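Local coordinates for protein protease Do-like 1, chloroplastic (Arabidopsis thaliana, PDB 3QO6) that acts as a serine protease of the chloroplast, required at high temperature, that can degrade beta-casein and may remove damaged proteins, at residues T27-Y32 and R115-G120; S54-V59 and I134-G139; L79-A84 and A103-D108; L83-T88 and K111-P116. All coordinates share one frame; numbering follows the deposited sequence.

Contact 1. Residues T27-Y32 and R115-G120; sequences TPSVVY and RPIPVG
Ser29 and Arg115 bring the two backbones closest, 5.0 Å between CA atoms, where the 3-10 turn 27-29 meets an irregular loop. The hydroxyl of Ser29 works in both directions. It donates to the main-chain O of Arg115, with OG and O 2.8 Å apart, and OG lies well above that carbonyl plane. It also accepts from NH1 of the same arginine, at 2.9 Å from NH1 to OG, with the oxygen close to the guanidinium plane. Arg115 has CG anti to its backbone N (chi1 179°), and the extended chain runs past the hydroxyl, so that the carbonyl O and NH1 of one residue both reach OG. The turn leads into strand 30-40, the first strand of the N-terminal barrel of the trypsin-like protease domain. Strand 47-61 lies next to it and pairs through Val59 with both Ser29 and Ile117. NH1 has a further acceptor in OD1 of Asn26. A leucine in place of Arg115 would probably leave both Ser29 OG and Asn26 OD1 without this donor, although the bond to the backbone O could remain. On the buried side, Ile117 CG2 packs against Ser29 CB at 3.5 Å. More loosely, Pro28 CB lies 4.3 Å from Arg115 CD.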
loop_
_atom_site.group_PDB
_atom_site.type_symbol
_atom_site.label_atom_id
_atom_site.label_comp_id
_atom_site.label_asym_id
_atom_site.label_seq_id
_atom_site.Cartn_x
_atom_site.Cartn_y
_atom_site.Cartn_z
ATOM N N THR B 27 1.517 -28.136 32.357
ATOM C CA THR B 27 2.191 -28.006 31.061
ATOM C C THR B 27 2.369 -29.367 30.396
ATOM O O THR B 27 2.364 -29.458 29.178
ATOM C CB THR B 27 3.563 -27.264 31.159
ATOM O OG1 THR B 27 4.106 -27.100 29.843
ATOM C CG2 THR B 27 4.544 -28.020 31.988
ATOM N N PRO B 28 2.516 -30.448 31.191
ATOM C CA PRO B 28 2.680 -31.777 30.594
ATOM C C PRO B 28 1.481 -32.176 29.744
ATOM O O PRO B 28 1.641 -32.863 28.744
ATOM C CB PRO B 28 2.853 -32.672 31.807
ATOM C CG PRO B 28 3.604 -31.790 32.745
ATOM C CD PRO B 28 2.800 -30.510 32.637
ATOM N N SER B 29 0.284 -31.742 30.128
ATOM C CA SER B 29 -0.911 -32.058 29.354
ATOM C C SER B 29 -1.012 -31.300 28.033
ATOM O O SER B 29 -1.867 -31.606 27.197
ATOM C CB SER B 29 -2.170 -31.735 30.151
ATOM O OG SER B 29 -2.259 -32.530 31.302
ATOM N N VAL B 30 -0.160 -30.308 27.827
ATOM C CA VAL B 30 -0.272 -29.518 26.600
ATOM C C VAL B 30 0.627 -30.078 25.520
ATOM O O VAL B 30 1.692 -30.588 25.826
ATOM C CB VAL B 30 0.024 -27.974 26.890
ATOM C CG1 VAL B 30 0.046 -27.169 25.619
ATOM C CG2 VAL B 30 -1.071 -27.405 27.803
ATOM N N VAL B 31 0.186 -29.986 24.263
ATOM C CA VAL B 31 0.959 -30.499 23.134
ATOM C C VAL B 31 1.084 -29.487 21.990
ATOM O O VAL B 31 0.274 -28.545 21.901
ATOM C CB VAL B 31 0.320 -31.799 22.551
ATOM C CG1 VAL B 31 0.038 -32.779 23.684
ATOM C CG2 VAL B 31 -0.965 -31.468 21.748
ATOM N N TYR B 32 2.092 -29.695 21.125
ATOM C CA TYR B 32 2.336 -28.847 19.960
ATOM C C TYR B 32 1.778 -29.613 18.732
ATOM O O TYR B 32 1.970 -30.806 18.618
ATOM C CB TYR B 32 3.844 -28.600 19.843
ATOM C CG TYR B 32 4.275 -27.461 18.914
ATOM C CD1 TYR B 32 5.085 -26.410 19.389
ATOM C CD2 TYR B 32 3.937 -27.462 17.551
ATOM C CE1 TYR B 32 5.552 -25.390 18.526
ATOM C CE2 TYR B 32 4.392 -26.456 16.679
ATOM C CZ TYR B 32 5.199 -25.422 17.167
ATOM O OH TYR B 32 5.629 -24.424 16.303
ATOM N N ARG B 115 -0.962 -37.092 30.230
ATOM C CA ARG B 115 -1.689 -36.541 31.364
ATOM C C ARG B 115 -2.940 -35.886 30.814
ATOM O O ARG B 115 -2.860 -34.957 30.025
ATOM C CB ARG B 115 -0.844 -35.494 32.099
ATOM C CG ARG B 115 -1.539 -34.829 33.301
ATOM C CD ARG B 115 -0.634 -33.795 34.007
ATOM N NE ARG B 115 -1.241 -33.215 35.208
ATOM C CZ ARG B 115 -2.105 -32.197 35.204
ATOM N NH1 ARG B 115 -2.463 -31.634 34.061
ATOM N NH2 ARG B 115 -2.626 -31.744 36.342
ATOM N N PRO B 116 -4.120 -36.405 31.165
ATOM C CA PRO B 116 -5.302 -35.725 30.619
ATOM C C PRO B 116 -5.597 -34.518 31.540
ATOM O O PRO B 116 -5.613 -34.682 32.767
ATOM C CB PRO B 116 -6.379 -36.824 30.661
ATOM C CG PRO B 116 -5.976 -37.649 31.843
ATOM C CD PRO B 116 -4.465 -37.725 31.730
ATOM N N ILE B 117 -5.798 -33.319 30.975
ATOM C CA ILE B 117 -6.052 -32.155 31.829
ATOM C C ILE B 117 -7.298 -32.379 32.625
ATOM O O ILE B 117 -8.237 -32.994 32.157
ATOM C CB ILE B 117 -6.273 -30.804 31.078
ATOM C CG1 ILE B 117 -6.782 -31.074 29.683
ATOM C CG2 ILE B 117 -5.021 -29.958 31.090
ATOM C CD1 ILE B 117 -8.056 -31.864 29.664
ATOM N N PRO B 118 -7.306 -31.893 33.860
ATOM C CA PRO B 118 -8.458 -32.033 34.727
ATOM C C PRO B 118 -9.543 -31.179 34.107
ATOM O O PRO B 118 -9.324 -30.017 33.826
ATOM C CB PRO B 118 -7.957 -31.468 36.046
ATOM C CG PRO B 118 -6.489 -31.727 36.007
ATOM C CD PRO B 118 -6.138 -31.384 34.597
ATOM N N VAL B 119 -10.715 -31.743 33.881
ATOM C CA VAL B 119 -11.799 -30.998 33.267
ATOM C C VAL B 119 -12.583 -30.178 34.273
ATOM O O VAL B 119 -13.089 -30.716 35.226
ATOM C CB VAL B 119 -12.752 -31.960 32.574
ATOM C CG1 VAL B 119 -14.040 -31.221 32.181
ATOM C CG2 VAL B 119 -12.053 -32.586 31.361
ATOM N N GLY B 120 -12.703 -28.879 34.063
ATOM C CA GLY B 120 -13.456 -28.077 35.005
ATOM C C GLY B 120 -14.865 -27.765 34.580
ATOM O O GLY B 120 -15.424 -28.432 33.710
#

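Contact 2. Residues S54-V59 and I134-G139; sequences SGSGFV and IGNPFG
Ser56 packs against Gly135 and Asn136 where strand 54-59 passes the end of strand 134-135. The close part of the contact is buried. Here ND2 of Asn136 lies 3.3 Å from CB of Ser56. The same ND2 gives a weak hydrogen bond to the main-chain O of Gly55, with an angle of 146° at the hydrogen. Asn136 CG stands beside its backbone N and anti to the carbonyl carbon (chi1 -50°), and this directs the amide at strand 54-59. The other end of the amide, OD1, accepts from the backbone N of His142, so both ends of the group have partners. Ser56 OG sits 3.6 Å from Gly135 CA, on the side of the amide where strand 134-135 ends. The two strands belong to different sheets of the trypsin-like domain, so the contact spans the interface of its two barrels. In this fold the active site lies between the barrels, and Gly55 is near Ser180, which also accepts a hydrogen bond from Ser56 OG through its backbone O, and His71, the predicted nucleophile and base of the charge relay. The contact is looser toward Ser54 and Gly139, whose CA atoms are 6.8 Å apart. Ser54 OG comes only within 4.3 Å of Asn136 O and bonds instead to the hydroxyl of Tyr32.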
loop_
_atom_site.group_PDB
_atom_site.type_symbol
_atom_site.label_atom_id
_atom_site.label_comp_id
_atom_site.label_asym_id
_atom_site.label_seq_id
_atom_site.Cartn_x
_atom_site.Cartn_y
_atom_site.Cartn_z
ATOM N N SER B 54 1.111 -23.929 12.740
ATOM C CA SER B 54 1.523 -24.342 14.081
ATOM C C SER B 54 0.380 -24.012 15.067
ATOM O O SER B 54 -0.233 -22.933 15.012
ATOM C CB SER B 54 2.818 -23.616 14.487
ATOM O OG SER B 54 3.108 -23.775 15.869
ATOM N N GLY B 55 0.085 -24.957 15.953
ATOM C CA GLY B 55 -0.969 -24.752 16.923
ATOM C C GLY B 55 -0.764 -25.618 18.152
ATOM O O GLY B 55 0.282 -26.271 18.297
ATOM N N SER B 56 -1.738 -25.601 19.061
ATOM C CA SER B 56 -1.622 -26.430 20.248
ATOM C C SER B 56 -2.855 -27.262 20.494
ATOM O O SER B 56 -3.827 -27.216 19.725
ATOM C CB SER B 56 -1.301 -25.595 21.499
ATOM O OG SER B 56 -1.653 -24.248 21.311
ATOM N N GLY B 57 -2.773 -28.035 21.569
ATOM C CA GLY B 57 -3.851 -28.903 21.992
ATOM C C GLY B 57 -3.470 -29.456 23.348
ATOM O O GLY B 57 -2.392 -29.167 23.885
ATOM N N PHE B 58 -4.356 -30.250 23.922
ATOM C CA PHE B 58 -4.089 -30.846 25.211
ATOM C C PHE B 58 -4.546 -32.292 25.166
ATOM O O PHE B 58 -5.310 -32.674 24.298
ATOM C CB PHE B 58 -4.808 -30.066 26.322
ATOM C CG PHE B 58 -6.205 -29.655 25.968
ATOM C CD1 PHE B 58 -6.432 -28.580 25.116
ATOM C CD2 PHE B 58 -7.308 -30.359 26.476
ATOM C CE1 PHE B 58 -7.743 -28.214 24.771
ATOM C CE2 PHE B 58 -8.623 -30.001 26.141
ATOM C CZ PHE B 58 -8.843 -28.940 25.293
ATOM N N VAL B 59 -4.050 -33.098 26.091
ATOM C CA VAL B 59 -4.409 -34.506 26.163
ATOM C C VAL B 59 -5.760 -34.633 26.834
ATOM O O VAL B 59 -5.970 -34.120 27.950
ATOM C CB VAL B 59 -3.376 -35.278 26.989
ATOM C CG1 VAL B 59 -3.990 -36.502 27.598
ATOM C CG2 VAL B 59 -2.222 -35.664 26.114
ATOM N N ILE B 134 -2.030 -21.600 28.170
ATOM C CA ILE B 134 -0.799 -22.243 27.793
ATOM C C ILE B 134 -1.013 -22.621 26.344
ATOM O O ILE B 134 -2.059 -23.164 25.992
ATOM C CB ILE B 134 -0.531 -23.496 28.607
ATOM C CG1 ILE B 134 -0.505 -23.158 30.089
ATOM C CG2 ILE B 134 0.811 -24.102 28.207
ATOM C CD1 ILE B 134 -0.324 -24.394 30.988
ATOM N N GLY B 135 -0.025 -22.305 25.509
ATOM C CA GLY B 135 -0.098 -22.597 24.087
ATOM C C GLY B 135 1.267 -22.415 23.436
ATOM O O GLY B 135 2.294 -22.480 24.124
ATOM N N ASN B 136 1.272 -22.174 22.119
ATOM C CA ASN B 136 2.506 -21.985 21.349
ATOM C C ASN B 136 2.444 -20.813 20.369
ATOM O O ASN B 136 2.507 -21.003 19.157
ATOM C CB ASN B 136 2.850 -23.245 20.551
ATOM C CG ASN B 136 2.825 -24.496 21.401
ATOM O OD1 ASN B 136 3.586 -24.623 22.357
ATOM N ND2 ASN B 136 1.934 -25.426 21.058
ATOM N N PRO B 137 2.310 -19.582 20.880
ATOM C CA PRO B 137 2.257 -18.434 19.974
ATOM C C PRO B 137 3.609 -18.244 19.309
ATOM O O PRO B 137 4.651 -18.414 19.943
ATOM C CB PRO B 137 1.925 -17.280 20.911
ATOM C CG PRO B 137 2.599 -17.714 22.222
ATOM C CD PRO B 137 2.207 -19.159 22.293
ATOM N N PHE B 138 3.608 -17.914 18.027
ATOM C CA PHE B 138 4.877 -17.699 17.339
ATOM C C PHE B 138 5.866 -18.843 17.529
ATOM O O PHE B 138 7.075 -18.621 17.485
ATOM C CB PHE B 138 5.521 -16.404 17.846
ATOM C CG PHE B 138 4.593 -15.226 17.815
ATOM C CD1 PHE B 138 4.379 -14.459 18.960
ATOM C CD2 PHE B 138 3.897 -14.909 16.657
ATOM C CE1 PHE B 138 3.478 -13.387 18.956
ATOM C CE2 PHE B 138 2.988 -13.834 16.637
ATOM C CZ PHE B 138 2.785 -13.076 17.795
ATOM N N GLY B 139 5.361 -20.050 17.763
ATOM C CA GLY B 139 6.224 -21.202 17.949
ATOM C C GLY B 139 6.937 -21.322 19.281
ATOM O O GLY B 139 7.754 -22.235 19.462
#

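Contact 3. Residues L79-A84 and A103-D108; sequences LRVTLA and AVLRID
Leu105 and Ile107 meet Leu79, Val81 and Leu83 in the hydrophobic core of the N-terminal barrel of the trypsin-like domain. Strands 79-82 and 103-107 are not sheet neighbours, because strand 88-97 lies between them. They face each other across the barrel interior; the axes of these short strands come within 8.7 Å and lie at 74°. The contact is wholly apolar. Along the second strand, Leu105 comes first and sends its branch between two residues of the other strand. Its CG meets Leu79 CD1 at 4.0 Å, the two side chains slanting across one another. Its CD2 lies 4.1 Å from Val81 CG1, and here the side chains run past each other in opposite directions. Ile33 of strand 30-40 also touches both Leu105 and Val81, so the core is shared with a third strand. Two residues on, Ile107 turns back to the interior, opposite Val81, their CA atoms being 7.9 Å apart. In Ile107, CG2 is anti to the carbonyl carbon while CG1 lies between N and the carbonyl carbon (chi1 61°). This lets both branches touch Val81 CG2: CG2 of Ile107 is 3.3 Å from it and CD1 is 3.6 Å. Just past the end of strand 79-82, Leu83 and Ile107 meet tip to tip, with Leu83 CD1 4.0 Å from Ile107 CD1.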
loop_
_atom_site.group_PDB
_atom_site.type_symbol
_atom_site.label_atom_id
_atom_site.label_comp_id
_atom_site.label_asym_id
_atom_site.label_seq_id
_atom_site.Cartn_x
_atom_site.Cartn_y
_atom_site.Cartn_z
ATOM N N LEU B 79 -0.559 -34.456 9.891
ATOM C CA LEU B 79 -0.401 -33.671 11.094
ATOM C C LEU B 79 0.259 -34.520 12.126
ATOM O O LEU B 79 0.015 -35.720 12.203
ATOM C CB LEU B 79 -1.746 -33.118 11.585
ATOM C CG LEU B 79 -3.012 -33.952 11.472
ATOM C CD1 LEU B 79 -3.132 -34.848 12.699
ATOM C CD2 LEU B 79 -4.231 -33.044 11.343
ATOM N N ARG B 80 1.128 -33.878 12.900
ATOM C CA ARG B 80 1.897 -34.541 13.944
ATOM C C ARG B 80 1.795 -33.769 15.250
ATOM O O ARG B 80 1.878 -32.537 15.258
ATOM C CB ARG B 80 3.370 -34.594 13.526
ATOM C CG ARG B 80 3.597 -34.853 12.034
ATOM C CD ARG B 80 5.092 -34.946 11.658
ATOM N NE ARG B 80 5.857 -35.903 12.475
ATOM C CZ ARG B 80 5.420 -37.109 12.846
ATOM N NH1 ARG B 80 4.208 -37.520 12.481
ATOM N NH2 ARG B 80 6.198 -37.913 13.574
ATOM N N VAL B 81 1.614 -34.481 16.351
ATOM C CA VAL B 81 1.559 -33.818 17.642
ATOM C C VAL B 81 2.867 -34.068 18.397
ATOM O O VAL B 81 3.344 -35.194 18.442
ATOM C CB VAL B 81 0.375 -34.322 18.534
ATOM C CG1 VAL B 81 -0.947 -34.125 17.835
ATOM C CG2 VAL B 81 0.565 -35.759 18.880
ATOM N N THR B 82 3.469 -33.023 18.963
ATOM C CA THR B 82 4.688 -33.195 19.745
ATOM C C THR B 82 4.281 -33.087 21.200
ATOM O O THR B 82 3.560 -32.169 21.585
ATOM C CB THR B 82 5.729 -32.104 19.504
ATOM O OG1 THR B 82 6.082 -32.053 18.121
ATOM C CG2 THR B 82 6.972 -32.410 20.312
ATOM N N LEU B 83 4.739 -34.019 22.015
ATOM C CA LEU B 83 4.383 -33.991 23.413
ATOM C C LEU B 83 5.433 -33.229 24.208
ATOM O O LEU B 83 6.475 -32.844 23.665
ATOM C CB LEU B 83 4.224 -35.425 23.936
ATOM C CG LEU B 83 2.803 -35.999 23.858
ATOM C CD1 LEU B 83 2.164 -35.659 22.526
ATOM C CD2 LEU B 83 2.850 -37.497 24.057
ATOM N N ALA B 84 5.134 -33.011 25.488
ATOM C CA ALA B 84 6.000 -32.293 26.407
ATOM C C ALA B 84 7.468 -32.611 26.172
ATOM O O ALA B 84 8.223 -31.733 25.781
ATOM C CB ALA B 84 5.609 -32.628 27.844
ATOM N N ALA B 103 -12.022 -29.942 17.544
ATOM C CA ALA B 103 -11.587 -31.108 16.796
ATOM C C ALA B 103 -10.908 -32.125 17.691
ATOM O O ALA B 103 -10.269 -31.759 18.678
ATOM C CB ALA B 103 -10.652 -30.695 15.699
ATOM N N VAL B 104 -11.059 -33.409 17.376
ATOM C CA VAL B 104 -10.385 -34.417 18.191
ATOM C C VAL B 104 -9.400 -35.249 17.389
ATOM O O VAL B 104 -9.678 -35.658 16.274
ATOM C CB VAL B 104 -11.351 -35.374 18.876
ATOM C CG1 VAL B 104 -10.551 -36.296 19.766
ATOM C CG2 VAL B 104 -12.372 -34.607 19.693
ATOM N N LEU B 105 -8.243 -35.490 17.977
ATOM C CA LEU B 105 -7.201 -36.257 17.331
ATOM C C LEU B 105 -6.891 -37.466 18.183
ATOM O O LEU B 105 -7.284 -37.534 19.360
ATOM C CB LEU B 105 -5.943 -35.410 17.207
ATOM C CG LEU B 105 -5.563 -34.700 15.907
ATOM C CD1 LEU B 105 -6.757 -34.214 15.114
ATOM C CD2 LEU B 105 -4.649 -33.550 16.282
ATOM N N ARG B 106 -6.202 -38.432 17.581
ATOM C CA ARG B 106 -5.789 -39.628 18.299
ATOM C C ARG B 106 -4.375 -39.938 17.882
ATOM O O ARG B 106 -3.996 -39.769 16.713
ATOM C CB ARG B 106 -6.676 -40.831 17.978
ATOM C CG ARG B 106 -6.619 -41.934 19.043
ATOM C CD ARG B 106 -7.096 -43.312 18.528
ATOM N NE ARG B 106 -7.132 -44.306 19.610
ATOM C CZ ARG B 106 -8.243 -44.721 20.229
ATOM N NH1 ARG B 106 -9.436 -44.242 19.869
ATOM N NH2 ARG B 106 -8.166 -45.592 21.232
ATOM N N ILE B 107 -3.580 -40.350 18.857
ATOM C CA ILE B 107 -2.206 -40.723 18.604
ATOM C C ILE B 107 -1.931 -42.017 19.354
ATOM O O ILE B 107 -2.604 -42.345 20.341
ATOM C CB ILE B 107 -1.176 -39.634 19.047
ATOM C CG1 ILE B 107 -1.270 -39.376 20.547
ATOM C CG2 ILE B 107 -1.382 -38.366 18.245
ATOM C CD1 ILE B 107 -0.100 -38.581 21.095
ATOM N N ASP B 108 -0.942 -42.749 18.849
ATOM C CA ASP B 108 -0.500 -44.029 19.395
ATOM C C ASP B 108 0.647 -43.729 20.349
ATOM O O ASP B 108 1.807 -43.712 19.932
ATOM C CB ASP B 108 -0.000 -44.909 18.242
ATOM C CG ASP B 108 0.409 -46.296 18.691
ATOM O OD1 ASP B 108 1.100 -46.982 17.907
ATOM O OD2 ASP B 108 0.036 -46.705 19.816
#

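Contact 4. Residues L83-T88 and K111-P116; sequences LADQTT and KNKLRP
Lys113 NZ lies between two side chains of the facing loop. It donates to Thr87 OG1 at 2.7 Å, and it forms a salt bridge with Asp85, NZ to OD2 being 3.3 Å. Both partners belong to the tight connection between strands 78-82 and 88-97 of the N-terminal barrel. Residues 83-86 form a type I beta turn there, closed by a bond from Gln86 N to Leu83 O. Asp85 also fits an Asx turn, with its OD1 toward the backbone N of Thr87, although the position of OD1 is less sure. Lys113 comes from the loop after strand 102-107. Its chain bends at chi3 (42°), and the ammonium end meets the Thr87 side chain tip to tip. Against Asp85 it runs at about a right angle. With an alanine in place of Lys113, the Asp85 carboxylate is likely to lose this opposite charge and Thr87 OG1 this donor, parting the polar link between the loops. The lysine is partly exposed and Asp85 exposed, so solvent probably weakens the attraction between the charges. The Lys113 side chain also touches Phe89 of strand 88-97. Deeper in, the contact turns apolar. Leu114 packs on Val59 of strand 47-61 as well as on Leu83, and O of Leu114 accepts from Lys62 NZ. Leu83, which also faces the barrel core, uses its other methyl here. CD2 of Leu83 lies 3.6 Å from Lys113 O and 4.1 Å from Leu114 CD2.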
loop_
_atom_site.group_PDB
_atom_site.type_symbol
_atom_site.label_atom_id
_atom_site.label_comp_id
_atom_site.label_asym_id
_atom_site.label_seq_id
_atom_site.Cartn_x
_atom_site.Cartn_y
_atom_site.Cartn_z
ATOM N N LEU B 83 4.739 -34.019 22.015
ATOM C CA LEU B 83 4.383 -33.991 23.413
ATOM C C LEU B 83 5.433 -33.229 24.208
ATOM O O LEU B 83 6.475 -32.844 23.665
ATOM C CB LEU B 83 4.224 -35.425 23.936
ATOM C CG LEU B 83 2.803 -35.999 23.858
ATOM C CD1 LEU B 83 2.164 -35.659 22.526
ATOM C CD2 LEU B 83 2.850 -37.497 24.057
ATOM N N ALA B 84 5.134 -33.011 25.488
ATOM C CA ALA B 84 6.000 -32.293 26.407
ATOM C C ALA B 84 7.468 -32.611 26.172
ATOM O O ALA B 84 8.223 -31.733 25.781
ATOM C CB ALA B 84 5.609 -32.628 27.844
ATOM N N ASP B 85 7.854 -33.869 26.403
ATOM C CA ASP B 85 9.241 -34.344 26.242
ATOM C C ASP B 85 9.844 -34.250 24.844
ATOM O O ASP B 85 10.968 -34.668 24.639
ATOM C CB ASP B 85 9.347 -35.793 26.672
ATOM C CG ASP B 85 8.410 -36.696 25.887
ATOM O OD1 ASP B 85 8.269 -36.484 24.665
ATOM O OD2 ASP B 85 7.820 -37.620 26.489
ATOM N N GLN B 86 9.088 -33.729 23.885
ATOM C CA GLN B 86 9.544 -33.572 22.503
ATOM C C GLN B 86 9.392 -34.781 21.571
ATOM O O GLN B 86 9.714 -34.696 20.381
ATOM C CB GLN B 86 10.980 -33.072 22.477
ATOM C CG GLN B 86 11.129 -31.721 23.149
ATOM C CD GLN B 86 10.092 -30.717 22.667
ATOM O OE1 GLN B 86 9.957 -30.467 21.464
ATOM N NE2 GLN B 86 9.355 -30.132 23.609
ATOM N N THR B 87 8.900 -35.897 22.102
ATOM C CA THR B 87 8.672 -37.071 21.277
ATOM C C THR B 87 7.506 -36.715 20.350
ATOM O O THR B 87 6.414 -36.430 20.820
ATOM C CB THR B 87 8.295 -38.287 22.147
ATOM O OG1 THR B 87 7.112 -37.995 22.899
ATOM C CG2 THR B 87 9.436 -38.627 23.112
ATOM N N THR B 88 7.733 -36.705 19.041
ATOM C CA THR B 88 6.673 -36.367 18.093
ATOM C C THR B 88 5.943 -37.593 17.535
ATOM O O THR B 88 6.567 -38.597 17.210
ATOM C CB THR B 88 7.221 -35.508 16.912
ATOM O OG1 THR B 88 6.170 -35.300 15.957
ATOM C CG2 THR B 88 8.430 -36.193 16.216
ATOM N N LYS B 111 0.663 -44.736 27.445
ATOM C CA LYS B 111 -0.168 -44.156 28.504
ATOM C C LYS B 111 0.579 -43.414 29.615
ATOM O O LYS B 111 -0.010 -42.587 30.315
ATOM C CB LYS B 111 -1.047 -45.247 29.132
ATOM C CG LYS B 111 -1.818 -46.092 28.114
ATOM C CD LYS B 111 -2.588 -47.234 28.779
ATOM C CE LYS B 111 -2.757 -48.437 27.826
ATOM N NZ LYS B 111 -1.457 -49.107 27.451
ATOM N N ASN B 112 1.865 -43.699 29.780
ATOM C CA ASN B 112 2.659 -43.057 30.830
ATOM C C ASN B 112 3.041 -41.617 30.491
ATOM O O ASN B 112 3.267 -40.808 31.393
ATOM C CB ASN B 112 3.949 -43.860 31.121
ATOM C CG ASN B 112 5.080 -43.566 30.120
ATOM O OD1 ASN B 112 5.013 -43.956 28.951
ATOM N ND2 ASN B 112 6.122 -42.868 30.585
ATOM N N LYS B 113 3.128 -41.316 29.199
ATOM C CA LYS B 113 3.485 -39.989 28.737
ATOM C C LYS B 113 2.243 -39.185 28.362
ATOM O O LYS B 113 2.298 -38.296 27.518
ATOM C CB LYS B 113 4.424 -40.119 27.544
ATOM C CG LYS B 113 5.792 -40.655 27.919
ATOM C CD LYS B 113 6.628 -40.990 26.694
ATOM C CE LYS B 113 6.511 -39.930 25.601
ATOM N NZ LYS B 113 7.471 -40.154 24.478
ATOM N N LEU B 114 1.127 -39.501 29.013
ATOM C CA LEU B 114 -0.147 -38.844 28.762
ATOM C C LEU B 114 -0.902 -38.407 30.018
ATOM O O LEU B 114 -1.433 -39.237 30.771
ATOM C CB LEU B 114 -1.076 -39.756 27.944
ATOM C CG LEU B 114 -0.725 -40.053 26.483
ATOM C CD1 LEU B 114 -1.728 -41.026 25.898
ATOM C CD2 LEU B 114 -0.730 -38.768 25.670
ATOM N N ARG B 115 -0.962 -37.092 30.230
ATOM C CA ARG B 115 -1.689 -36.541 31.364
ATOM C C ARG B 115 -2.940 -35.886 30.814
ATOM O O ARG B 115 -2.860 -34.957 30.025
ATOM C CB ARG B 115 -0.844 -35.494 32.099
ATOM C CG ARG B 115 -1.539 -34.829 33.301
ATOM C CD ARG B 115 -0.634 -33.795 34.007
ATOM N NE ARG B 115 -1.241 -33.215 35.208
ATOM C CZ ARG B 115 -2.105 -32.197 35.204
ATOM N NH1 ARG B 115 -2.463 -31.634 34.061
ATOM N NH2 ARG B 115 -2.626 -31.744 36.342
ATOM N N PRO B 116 -4.120 -36.405 31.165
ATOM C CA PRO B 116 -5.302 -35.725 30.619
ATOM C C PRO B 116 -5.597 -34.518 31.540
ATOM O O PRO B 116 -5.613 -34.682 32.767
ATOM C CB PRO B 116 -6.379 -36.824 30.661
ATOM C CG PRO B 116 -5.976 -37.649 31.843
ATOM C CD PRO B 116 -4.465 -37.725 31.730
#

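All four contacts involve the N-terminal barrel of the protease domain. Contact 3 lies in its buried core and is purely apolar. Contact 2 is also buried, but it has a weak amide bond beside close packing and joins this barrel to the second sheet near the predicted catalytic residues. Contacts 1 and 4 are partly buried and lie away from those residues. Contact 1 relies on a hydroxyl and a guanidinium, contact 4 on a lysine held by a carboxylate and a hydroxyl near the surface, over an apolar base. They share Arg115 and Pro116, so one loop serves both. Leu83 belongs to contacts 3 and 4, and it touches Val31 of contact 1. Contacts 2 and 3 do not touch.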